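Side-chain contacts in farnesyltransferase, putative (Trypanosoma cruzi, PDB 3WCA), which probably catalyses the magnesium-dependent reductive condensation of two farnesyl diphosphate molecules to squalene, using NAD(P)H, at the entry to lanosterol synthesis: residues 203-208 against 220-225; 119-122 against 128-131. The protein carries 1 engineered substitution. All blocks are in the same frame, centred on the assembly; numbering follows the deposited sequence.

Interaction 1: 203-208 against 220-225; sequences TNIIRD and VFWPRE
The indole of Trp222 meets the end of helix 191-207 with its edge: the carbonyl oxygens of Ile205 and Ile206 both lie in the ring plane, the first beside NE1 and the second, Ile206 O, 3.8 Å from Trp222 CZ2. Other elements share the surroundings of this ring, with Phe209 bringing its own ring against it and Cys249 and Met253 of helix 243-258 touching it. The other flat group here, the guanidinium of Arg207, makes no contact with 220-225. Asn204 OD1 sits over one of its faces, towards the rim, and the carboxylate of Asp208 takes its edge side-on, Arg207 NE reaching Asp208 OD1 at 2.7 Å and Arg207 NH2 reaching Asp208 OD2 at 2.9 Å.

One polar bond crosses between the segments. Trp222 NE1 donates to Ile205 O over 3.2 Å, almost straight at 162°, yet it arrives 55° out of the carbonyl plane, so the alignment is good for the donor and less so for the acceptor. Apolar packing runs alongside. With CG2 of Ile205 anti to the backbone N (chi1 -81° for CG1), this methyl is placed in the angle between the two aromatic residues, 3.5 Å from Trp222 CD1 and 3.6 Å from Phe221 CB. CD1 of Ile205 follows the base of the Phe221 side chain, while the phenyl itself leads away, to about 5 Å from the bound magnesium ion.

This loop thus closes on the helix beside the active site: Asn204 touches the substrate analogue, and Asp208 opens the second aspartate-rich DxxED motif characteristic of squalene synthases. Chemically, the bond to Ile205 O satisfies the N-H of a buried indole and helps set the turn of the ring, while the isoleucine side chains supply packing without directional demands.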
ATOM      1  N   THR A 203       2.707  -5.978   3.265  1.00 27.23           N
ATOM      2  CA  THR A 203       2.367  -7.270   2.686  1.00 24.76           C
ATOM      3  C   THR A 203       2.899  -7.312   1.260  1.00 25.09           C
ATOM      4  O   THR A 203       3.394  -8.340   0.812  1.00 25.36           O
ATOM      5  CB  THR A 203       0.849  -7.522   2.703  1.00 24.60           C
ATOM      6  OG1 THR A 203       0.382  -7.470   4.058  1.00 26.03           O
ATOM      7  CG2 THR A 203       0.528  -8.904   2.145  1.00 26.14           C
ATOM      8  N   ASN A 204       2.838  -6.191   0.550  1.00 24.69           N
ATOM      9  CA  ASN A 204       3.352  -6.202  -0.807  1.00 26.05           C
ATOM     10  C   ASN A 204       4.872  -6.298  -0.800  1.00 25.30           C
ATOM     11  O   ASN A 204       5.442  -7.032  -1.589  1.00 25.60           O
ATOM     12  CB  ASN A 204       2.904  -4.963  -1.585  1.00 29.55           C
ATOM     13  CG  ASN A 204       1.403  -4.964  -1.879  1.00 33.94           C
ATOM     14  OD1 ASN A 204       0.735  -5.997  -1.786  1.00 35.24           O
ATOM     15  ND2 ASN A 204       0.875  -3.806  -2.243  1.00 37.42           N
ATOM     16  N   ILE A 205       5.530  -5.556   0.087  1.00 23.52           N
ATOM     17  CA  ILE A 205       6.991  -5.597   0.160  1.00 24.94           C
ATOM     18  C   ILE A 205       7.466  -7.025   0.458  1.00 25.61           C
ATOM     19  O   ILE A 205       8.474  -7.496  -0.097  1.00 24.83           O
ATOM     20  CB  ILE A 205       7.521  -4.602   1.239  1.00 26.08           C
ATOM     21  CG1 ILE A 205       7.565  -3.190   0.644  1.00 26.66           C
ATOM     22  CG2 ILE A 205       8.923  -5.013   1.719  1.00 28.32           C
ATOM     23  CD1 ILE A 205       7.899  -2.086   1.654  1.00 25.68           C
ATOM     24  N   ILE A 206       6.727  -7.718   1.321  1.00 24.38           N
ATOM     25  CA  ILE A 206       7.053  -9.088   1.670  1.00 24.22           C
ATOM     26  C   ILE A 206       6.846 -10.012   0.467  1.00 27.32           C
ATOM     27  O   ILE A 206       7.731 -10.809   0.131  1.00 23.56           O
ATOM     28  CB  ILE A 206       6.178  -9.595   2.833  1.00 23.98           C
ATOM     29  CG1 ILE A 206       6.544  -8.859   4.118  1.00 21.92           C
ATOM     30  CG2 ILE A 206       6.349 -11.099   3.001  1.00 26.00           C
ATOM     31  CD1 ILE A 206       5.659  -9.210   5.307  1.00 20.28           C
ATOM     32  N   ARG A 207       5.684  -9.899  -0.175  1.00 27.75           N
ATOM     33  CA  ARG A 207       5.350 -10.734  -1.331  1.00 29.28           C
ATOM     34  C   ARG A 207       6.273 -10.519  -2.522  1.00 29.53           C
ATOM     35  O   ARG A 207       6.609 -11.477  -3.222  1.00 31.34           O
ATOM     36  CB  ARG A 207       3.901 -10.477  -1.805  1.00 28.97           C
ATOM     37  CG  ARG A 207       3.494 -11.294  -3.069  1.00 33.39           C
ATOM     38  CD  ARG A 207       2.368 -10.618  -3.892  1.00 35.49           C
ATOM     39  NE  ARG A 207       2.735  -9.259  -4.296  1.00 39.38           N
ATOM     40  CZ  ARG A 207       1.859  -8.310  -4.635  1.00 42.06           C
ATOM     41  NH1 ARG A 207       0.555  -8.580  -4.626  1.00 40.96           N
ATOM     42  NH2 ARG A 207       2.280  -7.080  -4.948  1.00 33.89           N
ATOM     43  N   ASP A 208       6.674  -9.271  -2.755  1.00 27.69           N
ATOM     44  CA  ASP A 208       7.514  -8.943  -3.907  1.00 29.40           C
ATOM     45  C   ASP A 208       9.026  -8.996  -3.702  1.00 29.28           C
ATOM     46  O   ASP A 208       9.777  -8.495  -4.534  1.00 27.01           O
ATOM     47  CB  ASP A 208       7.141  -7.553  -4.452  1.00 29.82           C
ATOM     48  CG  ASP A 208       5.683  -7.465  -4.893  1.00 32.01           C
ATOM     49  OD1 ASP A 208       5.105  -8.511  -5.248  1.00 27.98           O
ATOM     50  OD2 ASP A 208       5.121  -6.343  -4.895  1.00 32.51           O
ATOM     51  N   VAL A 220      15.637  -3.073  -2.633  1.00 47.04           N
ATOM     52  CA  VAL A 220      15.539  -3.708  -1.324  1.00 45.44           C
ATOM     53  C   VAL A 220      14.784  -2.844  -0.330  1.00 43.23           C
ATOM     54  O   VAL A 220      15.087  -1.656  -0.165  1.00 44.48           O
ATOM     55  CB  VAL A 220      16.935  -4.016  -0.743  1.00 45.94           C
ATOM     56  CG1 VAL A 220      16.805  -4.450   0.710  1.00 47.97           C
ATOM     57  CG2 VAL A 220      17.607  -5.103  -1.554  1.00 44.68           C
ATOM     58  N   PHE A 221      13.811  -3.452   0.342  1.00 39.92           N
ATOM     59  CA  PHE A 221      12.996  -2.747   1.319  1.00 36.78           C
ATOM     60  C   PHE A 221      13.053  -3.391   2.693  1.00 34.99           C
ATOM     61  O   PHE A 221      12.915  -2.710   3.702  1.00 35.94           O
ATOM     62  CB  PHE A 221      11.551  -2.678   0.825  1.00 36.34           C
ATOM     63  CG  PHE A 221      11.399  -1.941  -0.474  1.00 35.68           C
ATOM     64  CD1 PHE A 221      11.461  -0.550  -0.509  1.00 33.84           C
ATOM     65  CD2 PHE A 221      11.242  -2.639  -1.671  1.00 33.64           C
ATOM     66  CE1 PHE A 221      11.369   0.144  -1.727  1.00 35.18           C
ATOM     67  CE2 PHE A 221      11.151  -1.959  -2.893  1.00 37.10           C
ATOM     68  CZ  PHE A 221      11.217  -0.561  -2.919  1.00 33.94           C
ATOM     69  N   TRP A 222      13.246  -4.703   2.743  1.00 34.11           N
ATOM     70  CA  TRP A 222      13.327  -5.378   4.030  1.00 33.76           C
ATOM     71  C   TRP A 222      14.424  -4.650   4.825  1.00 34.83           C
ATOM     72  O   TRP A 222      15.524  -4.419   4.314  1.00 33.78           O
ATOM     73  CB  TRP A 222      13.676  -6.856   3.818  1.00 31.10           C
ATOM     74  CG  TRP A 222      12.565  -7.670   3.199  1.00 33.16           C
ATOM     75  CD1 TRP A 222      11.537  -7.208   2.417  1.00 32.91           C
ATOM     76  CD2 TRP A 222      12.382  -9.089   3.300  1.00 32.66           C
ATOM     77  NE1 TRP A 222      10.727  -8.253   2.025  1.00 32.59           N
ATOM     78  CE2 TRP A 222      11.224  -9.419   2.553  1.00 33.03           C
ATOM     79  CE3 TRP A 222      13.086 -10.118   3.949  1.00 31.46           C
ATOM     80  CZ2 TRP A 222      10.752 -10.736   2.438  1.00 31.91           C
ATOM     81  CZ3 TRP A 222      12.618 -11.427   3.833  1.00 31.71           C
ATOM     82  CH2 TRP A 222      11.460 -11.722   3.081  1.00 32.19           C
ATOM     83  N   PRO A 223      14.132  -4.266   6.079  1.00 34.22           N
ATOM     84  CA  PRO A 223      15.105  -3.557   6.919  1.00 34.70           C
ATOM     85  C   PRO A 223      16.267  -4.413   7.425  1.00 35.26           C
ATOM     86  O   PRO A 223      16.071  -5.533   7.906  1.00 34.33           O
ATOM     87  CB  PRO A 223      14.244  -3.034   8.059  1.00 33.19           C
ATOM     88  CG  PRO A 223      13.267  -4.149   8.236  1.00 32.83           C
ATOM     89  CD  PRO A 223      12.868  -4.462   6.810  1.00 33.13           C
ATOM     90  N   ARG A 224      17.477  -3.876   7.313  1.00 36.47           N
ATOM     91  CA  ARG A 224      18.663  -4.585   7.779  1.00 39.05           C
ATOM     92  C   ARG A 224      18.459  -5.022   9.231  1.00 38.11           C
ATOM     93  O   ARG A 224      18.787  -6.144   9.605  1.00 38.86           O
ATOM     94  CB  ARG A 224      19.890  -3.671   7.678  1.00 41.86           C
ATOM     95  CG  ARG A 224      21.165  -4.246   8.288  1.00 43.30           C
ATOM     96  CD  ARG A 224      22.294  -3.227   8.253  1.00 45.01           C
ATOM     97  NE  ARG A 224      22.735  -2.970   6.888  1.00 47.98           N
ATOM     98  CZ  ARG A 224      23.539  -3.770   6.201  1.00 48.01           C
ATOM     99  NH1 ARG A 224      24.003  -4.880   6.760  1.00 48.82           N
ATOM    100  NH2 ARG A 224      23.865  -3.470   4.949  1.00 48.06           N
ATOM    101  N   GLU A 225      17.902  -4.135  10.047  1.00 37.80           N
ATOM    102  CA  GLU A 225      17.675  -4.457  11.444  1.00 37.27           C
ATOM    103  C   GLU A 225      17.001  -5.815  11.594  1.00 37.34           C
ATOM    104  O   GLU A 225      17.224  -6.512  12.579  1.00 37.89           O
ATOM    105  CB  GLU A 225      16.818  -3.384  12.124  1.00 35.92           C
ATOM    106  CG  GLU A 225      16.797  -3.524  13.642  1.00 36.98           C
ATOM    107  CD  GLU A 225      15.872  -2.536  14.334  1.00 37.91           C
ATOM    108  OE1 GLU A 225      15.744  -1.393  13.849  1.00 40.71           O
ATOM    109  OE2 GLU A 225      15.285  -2.897  15.376  1.00 39.87           O
TER

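Interaction 2: 119-122 against 128-131; sequences RAYS and YQDV
Gln129 lies across the ring of Tyr121, and its side chain meets that residue at nearly every step. CB starts at the phenolic end, 3.3 Å from Tyr121 OH and 3.6 Å from Tyr121 CZ. CG comes over one face of the ring, 4.2 Å from its centroid, in a CH-pi contact displaced towards the rim. Beyond CG the chain is extended (chi2 179°), and this carries the amide back along the tyrosine towards its backbone. CD passes the carbonyl of Tyr121, and Gln129 NE2 finally donates to Tyr121 O at 3.0 Å. That bond is straight, at 178°, and the oxygen lies in the amide plane, although NE2 stands somewhat tilted from the plane of the carbonyl. Amide and ring end up 13° from parallel.

Tyr121 returns the grip from the other end. Its hydroxyl, OH, donates to Gln129 O over 2.8 Å, coming from above the carbonyl plane, and accepts a longer bond from a water that also donates to Asp130 OD1. Elsewhere around it, the tyrosine ring meets His93 edge-to-face, and its side chain touches Ile132 and Ser133.

The pair joins helix 115-122, through residues 119-122, to the start of helix 126-147, across the short connection between these consecutive helices. Each residue gives its side-chain donor to the other's main-chain oxygen, with a ring face packed between the two bonds. Such reciprocity would restrain the spacing of the two helices and the rotation of both side chains: the carbonyls gain partners from side chains, and the water joins the hydroxyl of the buried tyrosine to the carboxylate of the exposed Asp130.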
ATOM      1  N   ARG A 119      -6.238  19.272 -15.095  1.00 46.00           N
ATOM      2  CA  ARG A 119      -7.512  19.885 -15.480  1.00 48.54           C
ATOM      3  C   ARG A 119      -8.604  19.317 -14.589  1.00 47.08           C
ATOM      4  O   ARG A 119      -9.350  20.057 -13.954  1.00 47.81           O
ATOM      5  CB  ARG A 119      -7.870  19.578 -16.933  1.00 50.58           C
ATOM      6  CG  ARG A 119      -6.908  20.113 -17.960  1.00 55.30           C
ATOM      7  CD  ARG A 119      -7.566  20.088 -19.322  1.00 59.15           C
ATOM      8  NE  ARG A 119      -6.609  20.277 -20.403  1.00 64.39           N
ATOM      9  CZ  ARG A 119      -6.925  20.780 -21.591  1.00 67.40           C
ATOM     10  NH1 ARG A 119      -8.177  21.152 -21.847  1.00 67.87           N
ATOM     11  NH2 ARG A 119      -5.995  20.902 -22.527  1.00 68.72           N
ATOM     12  N   ALA A 120      -8.693  17.991 -14.561  1.00 45.91           N
ATOM     13  CA  ALA A 120      -9.682  17.305 -13.743  1.00 44.10           C
ATOM     14  C   ALA A 120      -9.541  17.786 -12.307  1.00 43.74           C
ATOM     15  O   ALA A 120     -10.528  17.975 -11.595  1.00 41.02           O
ATOM     16  CB  ALA A 120      -9.456  15.805 -13.813  1.00 44.76           C
ATOM     17  N   TYR A 121      -8.297  17.988 -11.892  1.00 43.05           N
ATOM     18  CA  TYR A 121      -7.999  18.450 -10.544  1.00 44.67           C
ATOM     19  C   TYR A 121      -8.640  19.811 -10.277  1.00 46.28           C
ATOM     20  O   TYR A 121      -9.255  20.020  -9.230  1.00 44.10           O
ATOM     21  CB  TYR A 121      -6.484  18.559 -10.367  1.00 44.16           C
ATOM     22  CG  TYR A 121      -6.037  19.130  -9.041  1.00 42.08           C
ATOM     23  CD1 TYR A 121      -5.800  18.301  -7.944  1.00 41.48           C
ATOM     24  CD2 TYR A 121      -5.832  20.503  -8.887  1.00 41.28           C
ATOM     25  CE1 TYR A 121      -5.363  18.824  -6.725  1.00 42.16           C
ATOM     26  CE2 TYR A 121      -5.400  21.038  -7.675  1.00 41.75           C
ATOM     27  CZ  TYR A 121      -5.166  20.194  -6.600  1.00 42.20           C
ATOM     28  OH  TYR A 121      -4.733  20.714  -5.403  1.00 43.65           O
ATOM     29  N   SER A 122      -8.495  20.729 -11.231  1.00 47.45           N
ATOM     30  CA  SER A 122      -9.036  22.078 -11.087  1.00 51.10           C
ATOM     31  C   SER A 122     -10.555  22.114 -10.967  1.00 51.97           C
ATOM     32  O   SER A 122     -11.119  23.113 -10.521  1.00 52.04           O
ATOM     33  CB  SER A 122      -8.603  22.963 -12.261  1.00 51.03           C
ATOM     34  OG  SER A 122      -9.243  22.571 -13.462  1.00 54.22           O
ATOM     35  N   TYR A 128     -11.071  18.999  -1.485  1.00 44.51           N
ATOM     36  CA  TYR A 128     -10.434  17.807  -2.047  1.00 43.34           C
ATOM     37  C   TYR A 128      -9.068  18.163  -2.618  1.00 43.40           C
ATOM     38  O   TYR A 128      -8.117  17.388  -2.493  1.00 43.39           O
ATOM     39  CB  TYR A 128     -11.266  17.187  -3.176  1.00 41.16           C
ATOM     40  CG  TYR A 128     -12.558  16.542  -2.751  1.00 42.77           C
ATOM     41  CD1 TYR A 128     -12.694  15.955  -1.495  1.00 43.86           C
ATOM     42  CD2 TYR A 128     -13.644  16.490  -3.623  1.00 43.95           C
ATOM     43  CE1 TYR A 128     -13.883  15.333  -1.116  1.00 45.19           C
ATOM     44  CE2 TYR A 128     -14.832  15.870  -3.256  1.00 45.83           C
ATOM     45  CZ  TYR A 128     -14.946  15.295  -2.002  1.00 45.32           C
ATOM     46  OH  TYR A 128     -16.117  14.675  -1.647  1.00 47.52           O
ATOM     47  N   GLN A 129      -8.985  19.327  -3.261  1.00 43.03           N
ATOM     48  CA  GLN A 129      -7.739  19.791  -3.858  1.00 43.36           C
ATOM     49  C   GLN A 129      -6.656  19.949  -2.808  1.00 41.43           C
ATOM     50  O   GLN A 129      -5.521  19.561  -3.033  1.00 43.41           O
ATOM     51  CB  GLN A 129      -7.929  21.142  -4.555  1.00 45.51           C
ATOM     52  CG  GLN A 129      -8.947  21.164  -5.689  1.00 49.47           C
ATOM     53  CD  GLN A 129      -9.085  22.549  -6.306  1.00 50.13           C
ATOM     54  OE1 GLN A 129      -9.047  23.556  -5.599  1.00 51.60           O
ATOM     55  NE2 GLN A 129      -9.258  22.605  -7.620  1.00 50.66           N
ATOM     56  N   ASP A 130      -7.017  20.512  -1.658  1.00 41.52           N
ATOM     57  CA  ASP A 130      -6.056  20.755  -0.580  1.00 41.76           C
ATOM     58  C   ASP A 130      -5.506  19.487   0.073  1.00 39.87           C
ATOM     59  O   ASP A 130      -4.323  19.425   0.431  1.00 37.85           O
ATOM     60  CB  ASP A 130      -6.679  21.658   0.500  1.00 43.91           C
ATOM     61  CG  ASP A 130      -6.991  23.067  -0.011  1.00 44.54           C
ATOM     62  OD1 ASP A 130      -6.602  23.405  -1.155  1.00 44.62           O
ATOM     63  OD2 ASP A 130      -7.626  23.836   0.747  1.00 44.10           O
ATOM     64  N   VAL A 131      -6.362  18.487   0.245  1.00 37.47           N
ATOM     65  CA  VAL A 131      -5.930  17.234   0.843  1.00 35.34           C
ATOM     66  C   VAL A 131      -4.886  16.618  -0.088  1.00 36.61           C
ATOM     67  O   VAL A 131      -3.785  16.246   0.338  1.00 37.21           O
ATOM     68  CB  VAL A 131      -7.131  16.278   1.023  1.00 36.32           C
ATOM     69  CG1 VAL A 131      -6.656  14.879   1.385  1.00 30.82           C
ATOM     70  CG2 VAL A 131      -8.050  16.823   2.117  1.00 30.87           C
TER
HETATM   71  O   HOH W   1      -4.429  23.111  -3.187  1.00 42.33           O

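How the interactions relate
The two contacts show how one all-helical fold closes its chain at different depths. Interaction 1 is buried, close to the bound substrate analogue and a magnesium ion, and ties the end of helix 191-207 to the loop that leads into helix 224-227; interaction 2 is partly exposed, away from the annotated sites, and pairs two consecutive helices near their connection. They share no helix and do not touch. The centres of interactions 1 and 2 are about 33 Å apart, on opposite sides of the chain's centre. Both combine a flat side chain with backbone carbonyls, but the inner contact relies on hydrocarbon packing and a single polar bond, whereas the outer one uses two reciprocal bonds and a bridging water.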